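Local coordinates for protein glycerol dehydratase (Clostridium butyricum, PDB 1R9D) that probably dehydrates glycerol without coenzyme B12, as a glycyl radical lyase related to pyruvate formate-lyase, at residues Y764-F768 / I769-K773; D68-I72 / V73-T77; N382-P385 / D386-L390; K92-Q95 / D96-R100. All blocks are in the same frame, centred on the assembly; numbering follows the deposited sequence.

In the fold
Along the chain the order is interaction 2, interaction 4, interaction 3, interaction 1, and none touches another. Interactions 2, 4 and 3 fall in the pyruvate formate lyase-like region; residues 764-768 of interaction 1 fall in the glycine radical region and directly follow G763, the predicted radical site, which carries no radical in this structure. Interaction 2 occupies the loop between helices 47-61 and 92-97, and interaction 4 uses helix 92-97 itself, their centres about 30 Å apart. Interaction 3 starts helix 386-397, across the chain's centre from interaction 4, centres about 50 Å apart. Interaction 1, its centre about 15 Å from the chain's centre, adjoins the predicted radical segment; the others, at about 24 to 26 Å, are packing in the surrounding fold.

Interaction 1: Y764-F768 / I769-K773; sequences YSAQF and ISLDK
The carbonyl oxygen of Q767 is gripped twice by S770, at 2.7 Å from Q767 O to S770 OG and 2.8 Å from Q767 O to S770 N. The geometry separates the two bonds: the hydroxyl lies in the carbonyl plane on a lone pair, whereas the amide comes in from 43° above it. With chi1 of 73°, S770 OG is swung back over its own backbone, which brings it to this oxygen. A water accepts from Q767 N and donates to S770 OG. The next bond, L771 N to F768 O at 3.2 Å, repeats the three-residue spacing, so the chain leaves the strand through a short 3-10 turn.

Apolar contacts flank the turn. Q767 CG lies 3.7 Å from I769 CG1, and its amide end continues past that branch to Q755 O and R81. L771 CD2 is 4.2 Å from A766 CB. The strand begins just after G763, the predicted glycine radical position. The turn links this strand, 765-767, paired antiparallel with strand 758-760, to helix 773-781: F768 packs on helix 741-749, L771 reaches both V759 and I779, and D772 caps the start of helix 773-781.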
loop_
_atom_site.group_PDB
_atom_site.type_symbol
_atom_site.label_atom_id
_atom_site.label_comp_id
_atom_site.label_asym_id
_atom_site.label_seq_id
_atom_site.Cartn_x
_atom_site.Cartn_y
_atom_site.Cartn_z
ATOM N N TYR A 764 -27.729 10.875 22.614
ATOM C CA TYR A 764 -28.280 11.697 21.543
ATOM C C TYR A 764 -29.789 11.745 21.675
ATOM O O TYR A 764 -30.396 10.859 22.278
ATOM C CB TYR A 764 -27.916 11.124 20.167
ATOM C CG TYR A 764 -28.623 9.830 19.780
ATOM C CD1 TYR A 764 -29.635 9.822 18.809
ATOM C CD2 TYR A 764 -28.248 8.612 20.339
ATOM C CE1 TYR A 764 -30.237 8.624 18.404
ATOM C CE2 TYR A 764 -28.847 7.415 19.945
ATOM C CZ TYR A 764 -29.836 7.427 18.974
ATOM O OH TYR A 764 -30.389 6.236 18.558
ATOM N N SER A 765 -30.385 12.784 21.104
ATOM C CA SER A 765 -31.830 12.940 21.127
ATOM C C SER A 765 -32.350 12.618 19.732
ATOM O O SER A 765 -31.583 12.603 18.765
ATOM C CB SER A 765 -32.204 14.368 21.526
ATOM O OG SER A 765 -31.826 14.633 22.871
ATOM N N ALA A 766 -33.644 12.344 19.621
ATOM C CA ALA A 766 -34.214 12.020 18.324
ATOM C C ALA A 766 -35.678 12.390 18.242
ATOM O O ALA A 766 -36.340 12.593 19.259
ATOM C CB ALA A 766 -34.057 10.529 18.040
ATOM N N GLN A 767 -36.167 12.491 17.011
ATOM C CA GLN A 767 -37.569 12.777 16.765
ATOM C C GLN A 767 -38.236 11.452 17.108
ATOM O O GLN A 767 -38.046 10.447 16.414
ATOM C CB GLN A 767 -37.774 13.124 15.288
ATOM C CG GLN A 767 -39.223 13.234 14.850
ATOM C CD GLN A 767 -39.344 13.530 13.365
ATOM O OE1 GLN A 767 -38.589 12.991 12.553
ATOM N NE2 GLN A 767 -40.304 14.377 12.999
ATOM N N PHE A 768 -38.997 11.447 18.197
ATOM C CA PHE A 768 -39.654 10.237 18.664
ATOM C C PHE A 768 -40.337 9.392 17.585
ATOM O O PHE A 768 -40.152 8.174 17.544
ATOM C CB PHE A 768 -40.665 10.591 19.760
ATOM C CG PHE A 768 -41.252 9.396 20.452
ATOM C CD1 PHE A 768 -40.478 8.626 21.317
ATOM C CD2 PHE A 768 -42.574 9.023 20.222
ATOM C CE1 PHE A 768 -41.014 7.502 21.946
ATOM C CE2 PHE A 768 -43.117 7.902 20.846
ATOM C CZ PHE A 768 -42.336 7.140 21.710
ATOM N N ILE A 769 -41.116 10.024 16.708
ATOM C CA ILE A 769 -41.825 9.273 15.674
ATOM C C ILE A 769 -40.947 8.685 14.572
ATOM O O ILE A 769 -41.442 7.948 13.717
ATOM C CB ILE A 769 -42.952 10.123 15.011
ATOM C CG1 ILE A 769 -42.355 11.309 14.254
ATOM C CG2 ILE A 769 -43.929 10.606 16.076
ATOM C CD1 ILE A 769 -43.378 12.083 13.429
ATOM N N SER A 770 -39.653 8.996 14.581
ATOM C CA SER A 770 -38.751 8.457 13.563
ATOM C C SER A 770 -38.127 7.153 14.049
ATOM O O SER A 770 -37.501 6.426 13.277
ATOM C CB SER A 770 -37.638 9.460 13.228
ATOM O OG SER A 770 -36.678 9.551 14.275
ATOM N N LEU A 771 -38.317 6.858 15.331
ATOM C CA LEU A 771 -37.765 5.652 15.947
ATOM C C LEU A 771 -38.632 4.414 15.773
ATOM O O LEU A 771 -39.858 4.498 15.790
ATOM C CB LEU A 771 -37.571 5.886 17.447
ATOM C CG LEU A 771 -36.599 6.971 17.892
ATOM C CD1 LEU A 771 -36.746 7.191 19.397
ATOM C CD2 LEU A 771 -35.178 6.550 17.547
ATOM N N ASP A 772 -37.988 3.263 15.622
ATOM C CA ASP A 772 -38.702 1.998 15.493
ATOM C C ASP A 772 -39.438 1.781 16.819
ATOM O O ASP A 772 -38.961 2.207 17.873
ATOM C CB ASP A 772 -37.709 0.863 15.238
ATOM C CG ASP A 772 -38.387 -0.480 15.055
ATOM O OD1 ASP A 772 -38.579 -1.196 16.065
ATOM O OD2 ASP A 772 -38.733 -0.816 13.898
ATOM N N LYS A 773 -40.597 1.132 16.771
ATOM C CA LYS A 773 -41.377 0.906 17.988
ATOM C C LYS A 773 -40.598 0.194 19.096
ATOM O O LYS A 773 -40.823 0.451 20.281
ATOM C CB LYS A 773 -42.642 0.107 17.670
ATOM C CG LYS A 773 -43.573 -0.039 18.863
ATOM C CD LYS A 773 -44.761 -0.940 18.555
ATOM C CE LYS A 773 -45.634 -1.132 19.791
ATOM N NZ LYS A 773 -46.798 -2.024 19.512
HETATM O O HOH W 1 -34.702 12.057 14.570
#

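Interaction 2: D68-I72 / V73-T77; sequences DQELI and VGSLT
E70 and S75 meet through a water rather than directly. Their side-chain oxygens E70 OE1 and S75 OG stand 4.2 Å apart, while one water takes a hydrogen from S75 OG at 2.6 Å and from G74 N at 2.8 Å and gives one to E70 OE2 at 2.7 Å. Three bonds therefore fix the water, and no direct hydrogen bond joins residues 68-72 to 73-77. E70 CG lies opposite its own carbonyl carbon (chi1 -84°) and the chain beyond is extended, which carries the carboxylate out to the water. The backbone of G74 adopts phi 132° and psi 102°, where a CB would press on the carbonyl oxygen of V73; at these angles G74 N and S75 OG both reach the water.

The other carboxylate oxygen is held by charge: E70 OE1 forms a salt bridge with K317 NZ. OE2 also accepts from R67 N, so both oxygens of this buried group are engaged; the lysine would be expected to stabilise its negative form.

In a plain van der Waals contact, the V73 CG1 methyl comes to 4.0 Å from E70 OE2, the two side chains running at a slant to each other. Nonpolar packing is supplied by neighbours: the V73 side chain also touches I245 and C249 of helix 236-252, and I72 touches C264 and C313.

Backbone carbonyls accept from side chains of helix 260-277: L71 O from Y261 OH, V73 O from Q265 NE2 and G74 O from W268 NE1. The pattern is that of an irregular, water-bridged connection threaded between long helices, here within the pyruvate formate lyase-like part of the chain.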
loop_
_atom_site.group_PDB
_atom_site.type_symbol
_atom_site.label_atom_id
_atom_site.label_comp_id
_atom_site.label_asym_id
_atom_site.label_seq_id
_atom_site.Cartn_x
_atom_site.Cartn_y
_atom_site.Cartn_z
ATOM N N ASP A 68 -34.992 28.521 0.835
ATOM C CA ASP A 68 -35.646 29.793 1.126
ATOM C C ASP A 68 -35.385 30.327 2.534
ATOM O O ASP A 68 -35.439 29.585 3.513
ATOM C CB ASP A 68 -37.157 29.667 0.904
ATOM C CG ASP A 68 -37.501 29.077 -0.453
ATOM O OD1 ASP A 68 -36.956 29.560 -1.473
ATOM O OD2 ASP A 68 -38.320 28.132 -0.502
ATOM N N GLN A 69 -35.092 31.622 2.613
ATOM C CA GLN A 69 -34.846 32.320 3.874
ATOM C C GLN A 69 -33.564 31.970 4.638
ATOM O O GLN A 69 -33.378 32.417 5.768
ATOM C CB GLN A 69 -36.052 32.148 4.805
ATOM C CG GLN A 69 -37.365 32.688 4.244
ATOM C CD GLN A 69 -37.246 34.125 3.755
ATOM O OE1 GLN A 69 -36.748 35.001 4.468
ATOM N NE2 GLN A 69 -37.710 34.375 2.532
ATOM N N GLU A 70 -32.679 31.186 4.033
ATOM C CA GLU A 70 -31.431 30.822 4.702
ATOM C C GLU A 70 -30.449 31.986 4.814
ATOM O O GLU A 70 -30.337 32.808 3.901
ATOM C CB GLU A 70 -30.739 29.667 3.964
ATOM C CG GLU A 70 -31.239 28.276 4.333
ATOM C CD GLU A 70 -30.416 27.165 3.691
ATOM O OE1 GLU A 70 -30.432 26.033 4.220
ATOM O OE2 GLU A 70 -29.761 27.419 2.654
ATOM N N LEU A 71 -29.745 32.056 5.943
ATOM C CA LEU A 71 -28.729 33.081 6.161
ATOM C C LEU A 71 -27.372 32.386 6.019
ATOM O O LEU A 71 -26.391 32.982 5.572
ATOM C CB LEU A 71 -28.852 33.699 7.558
ATOM C CG LEU A 71 -30.002 34.674 7.831
ATOM C CD1 LEU A 71 -29.979 35.093 9.292
ATOM C CD2 LEU A 71 -29.873 35.895 6.932
ATOM N N ILE A 72 -27.335 31.117 6.408
ATOM C CA ILE A 72 -26.126 30.298 6.318
ATOM C C ILE A 72 -26.407 29.280 5.220
ATOM O O ILE A 72 -27.353 28.502 5.320
ATOM C CB ILE A 72 -25.848 29.558 7.653
ATOM C CG1 ILE A 72 -25.531 30.571 8.758
ATOM C CG2 ILE A 72 -24.705 28.554 7.471
ATOM C CD1 ILE A 72 -24.230 31.340 8.553
ATOM N N VAL A 73 -25.590 29.278 4.171
ATOM C CA VAL A 73 -25.816 28.367 3.056
ATOM C C VAL A 73 -24.841 27.200 2.935
ATOM O O VAL A 73 -23.729 27.243 3.456
ATOM C CB VAL A 73 -25.823 29.142 1.713
ATOM C CG1 VAL A 73 -26.971 30.143 1.702
ATOM C CG2 VAL A 73 -24.499 29.862 1.516
ATOM N N GLY A 74 -25.282 26.166 2.225
ATOM C CA GLY A 74 -24.483 24.972 2.022
ATOM C C GLY A 74 -25.346 23.760 2.311
ATOM O O GLY A 74 -25.592 23.432 3.474
ATOM N N SER A 75 -25.825 23.107 1.256
ATOM C CA SER A 75 -26.678 21.933 1.390
ATOM C C SER A 75 -26.061 20.755 0.658
ATOM O O SER A 75 -25.665 20.876 -0.505
ATOM C CB SER A 75 -28.072 22.216 0.816
ATOM O OG SER A 75 -28.720 23.251 1.533
ATOM N N LEU A 76 -26.005 19.612 1.337
ATOM C CA LEU A 76 -25.419 18.404 0.775
ATOM C C LEU A 76 -26.361 17.616 -0.125
ATOM O O LEU A 76 -25.916 16.794 -0.925
ATOM C CB LEU A 76 -24.921 17.490 1.900
ATOM C CG LEU A 76 -23.960 18.105 2.922
ATOM C CD1 LEU A 76 -23.386 16.997 3.794
ATOM C CD2 LEU A 76 -22.837 18.844 2.214
ATOM N N THR A 77 -27.662 17.853 0.023
ATOM C CA THR A 77 -28.666 17.165 -0.781
ATOM C C THR A 77 -29.742 18.157 -1.206
ATOM O O THR A 77 -29.971 19.160 -0.531
ATOM C CB THR A 77 -29.334 16.006 0.008
ATOM O OG1 THR A 77 -29.842 16.497 1.258
ATOM C CG2 THR A 77 -28.333 14.890 0.268
HETATM O O HOH W 2 -27.956 25.697 1.590
#

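Interaction 3: N382-P385 / D386-L390; sequences NKTP and DEFLL
E387 folds back over P385, and its course can be followed atom by atom. From CB, chi1 of 58° places CG between the backbone N and the carbonyl carbon, and a bend at chi2 of -96° returns the chain toward the proline. CG stands 4.1 Å from P385 CB. CD is nearer, 3.6 Å from P385 CB, and OE1 and OE2 follow at 3.7 Å and 3.8 Å from that same carbon. Such near-equal separations mean that the proline carbon sits over the flat face of the carboxylate rather than at its rim. The acid thus stays beside the first turn of the helix, where the helix end would probably favour its negative charge.

The turn itself is marked by P385, the N-cap residue. Its carbonyl oxygen receives L389 N at 3.3 Å in a straight bond, 166° at the hydrogen, and F388 N at 3.0 Å in a weak, bent one. T384 adds an apolar touch: its methyl CG2 lies 3.6 Å from F388 CD2, in the ring plane and at the ring edge, while its OG1 is turned back to W381 N.

In the fold, this start of helix 386-397 follows strand 375-380. F388 rests on V378 and L389 on I380 of that strand, L389 also meets helix 712-728, and D386 OD1 forms a salt bridge with R724 of the same helix.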
loop_
_atom_site.group_PDB
_atom_site.type_symbol
_atom_site.label_atom_id
_atom_site.label_comp_id
_atom_site.label_asym_id
_atom_site.label_seq_id
_atom_site.Cartn_x
_atom_site.Cartn_y
_atom_site.Cartn_z
ATOM N N ASN A 382 -15.143 21.570 39.291
ATOM C CA ASN A 382 -15.268 22.132 40.635
ATOM C C ASN A 382 -15.626 23.614 40.703
ATOM O O ASN A 382 -16.345 24.035 41.613
ATOM C CB ASN A 382 -13.988 21.890 41.448
ATOM C CG ASN A 382 -13.887 20.466 41.977
ATOM O OD1 ASN A 382 -13.043 20.166 42.831
ATOM N ND2 ASN A 382 -14.735 19.582 41.471
ATOM N N LYS A 383 -15.139 24.401 39.748
ATOM C CA LYS A 383 -15.408 25.832 39.751
ATOM C C LYS A 383 -16.425 26.326 38.726
ATOM O O LYS A 383 -16.412 27.498 38.353
ATOM C CB LYS A 383 -14.098 26.609 39.595
ATOM C CG LYS A 383 -13.146 26.449 40.778
ATOM C CD LYS A 383 -11.873 27.257 40.577
ATOM C CE LYS A 383 -11.616 28.171 41.763
ATOM N NZ LYS A 383 -12.722 29.147 41.984
ATOM N N THR A 384 -17.303 25.441 38.270
ATOM C CA THR A 384 -18.342 25.834 37.320
ATOM C C THR A 384 -19.199 26.906 37.990
ATOM O O THR A 384 -19.624 26.734 39.130
ATOM C CB THR A 384 -19.254 24.640 36.967
ATOM O OG1 THR A 384 -18.503 23.678 36.217
ATOM C CG2 THR A 384 -20.467 25.101 36.157
ATOM N N PRO A 385 -19.452 28.031 37.301
ATOM C CA PRO A 385 -20.275 29.093 37.898
ATOM C C PRO A 385 -21.676 28.556 38.182
ATOM O O PRO A 385 -22.236 27.831 37.362
ATOM C CB PRO A 385 -20.290 30.173 36.815
ATOM C CG PRO A 385 -18.997 29.950 36.081
ATOM C CD PRO A 385 -18.934 28.442 35.984
ATOM N N ASP A 386 -22.245 28.902 39.335
ATOM C CA ASP A 386 -23.580 28.423 39.678
ATOM C C ASP A 386 -24.613 28.788 38.620
ATOM O O ASP A 386 -25.467 27.975 38.270
ATOM C CB ASP A 386 -24.037 28.982 41.031
ATOM C CG ASP A 386 -23.195 28.480 42.188
ATOM O OD1 ASP A 386 -22.752 27.312 42.146
ATOM O OD2 ASP A 386 -22.987 29.251 43.151
ATOM N N GLU A 387 -24.534 30.009 38.107
ATOM C CA GLU A 387 -25.484 30.462 37.098
ATOM C C GLU A 387 -25.438 29.609 35.831
ATOM O O GLU A 387 -26.451 29.444 35.152
ATOM C CB GLU A 387 -25.221 31.929 36.741
ATOM C CG GLU A 387 -23.819 32.195 36.224
ATOM C CD GLU A 387 -22.863 32.681 37.302
ATOM O OE1 GLU A 387 -22.941 32.197 38.457
ATOM O OE2 GLU A 387 -22.020 33.548 36.975
ATOM N N PHE A 388 -24.262 29.070 35.513
ATOM C CA PHE A 388 -24.110 28.243 34.320
ATOM C C PHE A 388 -24.808 26.898 34.510
ATOM O O PHE A 388 -25.582 26.463 33.662
ATOM C CB PHE A 388 -22.626 28.023 34.006
ATOM C CG PHE A 388 -22.381 27.190 32.773
ATOM C CD1 PHE A 388 -22.744 27.662 31.514
ATOM C CD2 PHE A 388 -21.785 25.936 32.871
ATOM C CE1 PHE A 388 -22.514 26.896 30.368
ATOM C CE2 PHE A 388 -21.550 25.161 31.733
ATOM C CZ PHE A 388 -21.915 25.642 30.478
ATOM N N LEU A 389 -24.528 26.238 35.631
ATOM C CA LEU A 389 -25.147 24.957 35.915
ATOM C C LEU A 389 -26.665 25.111 36.014
ATOM O O LEU A 389 -27.412 24.249 35.556
ATOM C CB LEU A 389 -24.585 24.369 37.220
ATOM C CG LEU A 389 -25.161 23.016 37.648
ATOM C CD1 LEU A 389 -25.062 22.016 36.506
ATOM C CD2 LEU A 389 -24.409 22.509 38.870
ATOM N N LEU A 390 -27.125 26.211 36.606
ATOM C CA LEU A 390 -28.561 26.433 36.737
ATOM C C LEU A 390 -29.208 26.659 35.376
ATOM O O LEU A 390 -30.327 26.209 35.132
ATOM C CB LEU A 390 -28.835 27.618 37.665
ATOM C CG LEU A 390 -28.580 27.317 39.149
ATOM C CD1 LEU A 390 -28.759 28.580 39.982
ATOM C CD2 LEU A 390 -29.545 26.223 39.616
#

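Interaction 4: K92-Q95 / D96-R100; sequences KWLQ and DELDR
L94 and L98 make the tight part of this contact in the short helix 92-97 and the residues that follow it: L94 CD2 is 3.6 Å from L98 CD2, the two side chains crossing at about a right angle. L98 also sets its CG 3.3 Å from L94 O. The L98 side chain touches L119 and F123 of helix 113-125 as well, and L94 touches V85. Helical spacing of four residues brings these groups together, as the backbone bonds confirm: D96 N to K92 O and E97 N to W93 O, each 3.1 Å, with N-H...O angles of 147° and 143°. E97 N also makes a weak bond to L94 O.

The solvent side is looser. K92, Q95 and D96 are exposed, and K92 NZ reaches away to N127. D96 OD2 lies 2.9 Å from K92 O, but both atoms are acceptors, so this proximity is no hydrogen bond and would probably be mildly unfavourable.

Between these two sides stands E97, a buried acid whose chain, extended beyond CG, carries its carboxylate to the W93 edge and to E327 N, the donor to OE2. Its OE1 forms a salt bridge with R104. That same OE2 comes to the edge of the W93 indole, close to the ring plane, 4.0 Å from W93 CE3, with the carboxylate turned 58° from the ring.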
loop_
_atom_site.group_PDB
_atom_site.type_symbol
_atom_site.label_atom_id
_atom_site.label_comp_id
_atom_site.label_asym_id
_atom_site.label_seq_id
_atom_site.Cartn_x
_atom_site.Cartn_y
_atom_site.Cartn_z
ATOM N N LYS A 92 -23.145 -3.089 -1.619
ATOM C CA LYS A 92 -23.960 -4.258 -1.915
ATOM C C LYS A 92 -25.193 -4.330 -1.015
ATOM O O LYS A 92 -26.222 -4.876 -1.410
ATOM C CB LYS A 92 -23.126 -5.535 -1.786
ATOM C CG LYS A 92 -22.073 -5.683 -2.886
ATOM C CD LYS A 92 -21.301 -6.987 -2.763
ATOM C CE LYS A 92 -20.143 -7.047 -3.760
ATOM N NZ LYS A 92 -20.602 -6.911 -5.176
ATOM N N TRP A 93 -25.100 -3.774 0.190
ATOM C CA TRP A 93 -26.246 -3.788 1.093
ATOM C C TRP A 93 -27.355 -2.908 0.515
ATOM O O TRP A 93 -28.542 -3.230 0.622
ATOM C CB TRP A 93 -25.855 -3.273 2.487
ATOM C CG TRP A 93 -25.443 -1.827 2.521
ATOM C CD1 TRP A 93 -24.171 -1.332 2.441
ATOM C CD2 TRP A 93 -26.308 -0.692 2.628
ATOM N NE1 TRP A 93 -24.193 0.042 2.494
ATOM C CE2 TRP A 93 -25.493 0.460 2.608
ATOM C CE3 TRP A 93 -27.698 -0.537 2.739
ATOM C CZ2 TRP A 93 -26.020 1.753 2.695
ATOM C CZ3 TRP A 93 -28.223 0.753 2.828
ATOM C CH2 TRP A 93 -27.383 1.879 2.804
ATOM N N LEU A 94 -26.956 -1.798 -0.104
ATOM C CA LEU A 94 -27.902 -0.861 -0.696
ATOM C C LEU A 94 -28.570 -1.535 -1.885
ATOM O O LEU A 94 -29.786 -1.451 -2.060
ATOM C CB LEU A 94 -27.177 0.401 -1.172
ATOM C CG LEU A 94 -27.887 1.753 -1.046
ATOM C CD1 LEU A 94 -27.252 2.734 -2.009
ATOM C CD2 LEU A 94 -29.368 1.621 -1.336
ATOM N N GLN A 95 -27.761 -2.204 -2.699
ATOM C CA GLN A 95 -28.264 -2.907 -3.872
ATOM C C GLN A 95 -29.355 -3.897 -3.468
ATOM O O GLN A 95 -30.352 -4.060 -4.174
ATOM C CB GLN A 95 -27.116 -3.643 -4.562
ATOM C CG GLN A 95 -27.527 -4.467 -5.769
ATOM C CD GLN A 95 -26.334 -4.992 -6.538
ATOM O OE1 GLN A 95 -25.455 -5.649 -5.976
ATOM N NE2 GLN A 95 -26.294 -4.705 -7.832
ATOM N N ASP A 96 -29.166 -4.548 -2.324
ATOM C CA ASP A 96 -30.134 -5.518 -1.823
ATOM C C ASP A 96 -31.419 -4.899 -1.273
ATOM O O ASP A 96 -32.498 -5.470 -1.430
ATOM C CB ASP A 96 -29.505 -6.383 -0.726
ATOM C CG ASP A 96 -28.518 -7.396 -1.272
ATOM O OD1 ASP A 96 -28.883 -8.133 -2.215
ATOM O OD2 ASP A 96 -27.382 -7.465 -0.752
ATOM N N GLU A 97 -31.305 -3.734 -0.641
ATOM C CA GLU A 97 -32.455 -3.068 -0.032
ATOM C C GLU A 97 -33.140 -1.979 -0.844
ATOM O O GLU A 97 -34.054 -1.319 -0.345
ATOM C CB GLU A 97 -32.040 -2.461 1.307
ATOM C CG GLU A 97 -31.679 -3.469 2.363
ATOM C CD GLU A 97 -31.170 -2.800 3.621
ATOM O OE1 GLU A 97 -31.781 -1.792 4.043
ATOM O OE2 GLU A 97 -30.167 -3.283 4.187
ATOM N N LEU A 98 -32.707 -1.783 -2.083
ATOM C CA LEU A 98 -33.285 -0.746 -2.932
ATOM C C LEU A 98 -34.806 -0.660 -2.922
ATOM O O LEU A 98 -35.368 0.434 -2.857
ATOM C CB LEU A 98 -32.829 -0.928 -4.383
ATOM C CG LEU A 98 -31.412 -0.510 -4.763
ATOM C CD1 LEU A 98 -31.220 -0.728 -6.255
ATOM C CD2 LEU A 98 -31.183 0.951 -4.407
ATOM N N ASP A 99 -35.472 -1.807 -2.978
ATOM C CA ASP A 99 -36.927 -1.809 -3.035
ATOM C C ASP A 99 -37.707 -1.879 -1.728
ATOM O O ASP A 99 -38.937 -1.966 -1.751
ATOM C CB ASP A 99 -37.394 -2.922 -3.974
ATOM C CG ASP A 99 -36.782 -2.799 -5.359
ATOM O OD1 ASP A 99 -36.727 -1.666 -5.882
ATOM O OD2 ASP A 99 -36.360 -3.829 -5.928
ATOM N N ARG A 100 -37.022 -1.838 -0.590
ATOM C CA ARG A 100 -37.748 -1.875 0.672
ATOM C C ARG A 100 -37.358 -0.772 1.649
ATOM O O ARG A 100 -37.767 -0.787 2.809
ATOM C CB ARG A 100 -37.633 -3.256 1.335
ATOM C CG ARG A 100 -36.233 -3.761 1.636
ATOM C CD ARG A 100 -36.327 -5.039 2.469
ATOM N NE ARG A 100 -35.024 -5.585 2.841
ATOM C CZ ARG A 100 -34.245 -6.290 2.027
ATOM N NH1 ARG A 100 -34.631 -6.546 0.783
ATOM N NH2 ARG A 100 -33.079 -6.749 2.463
#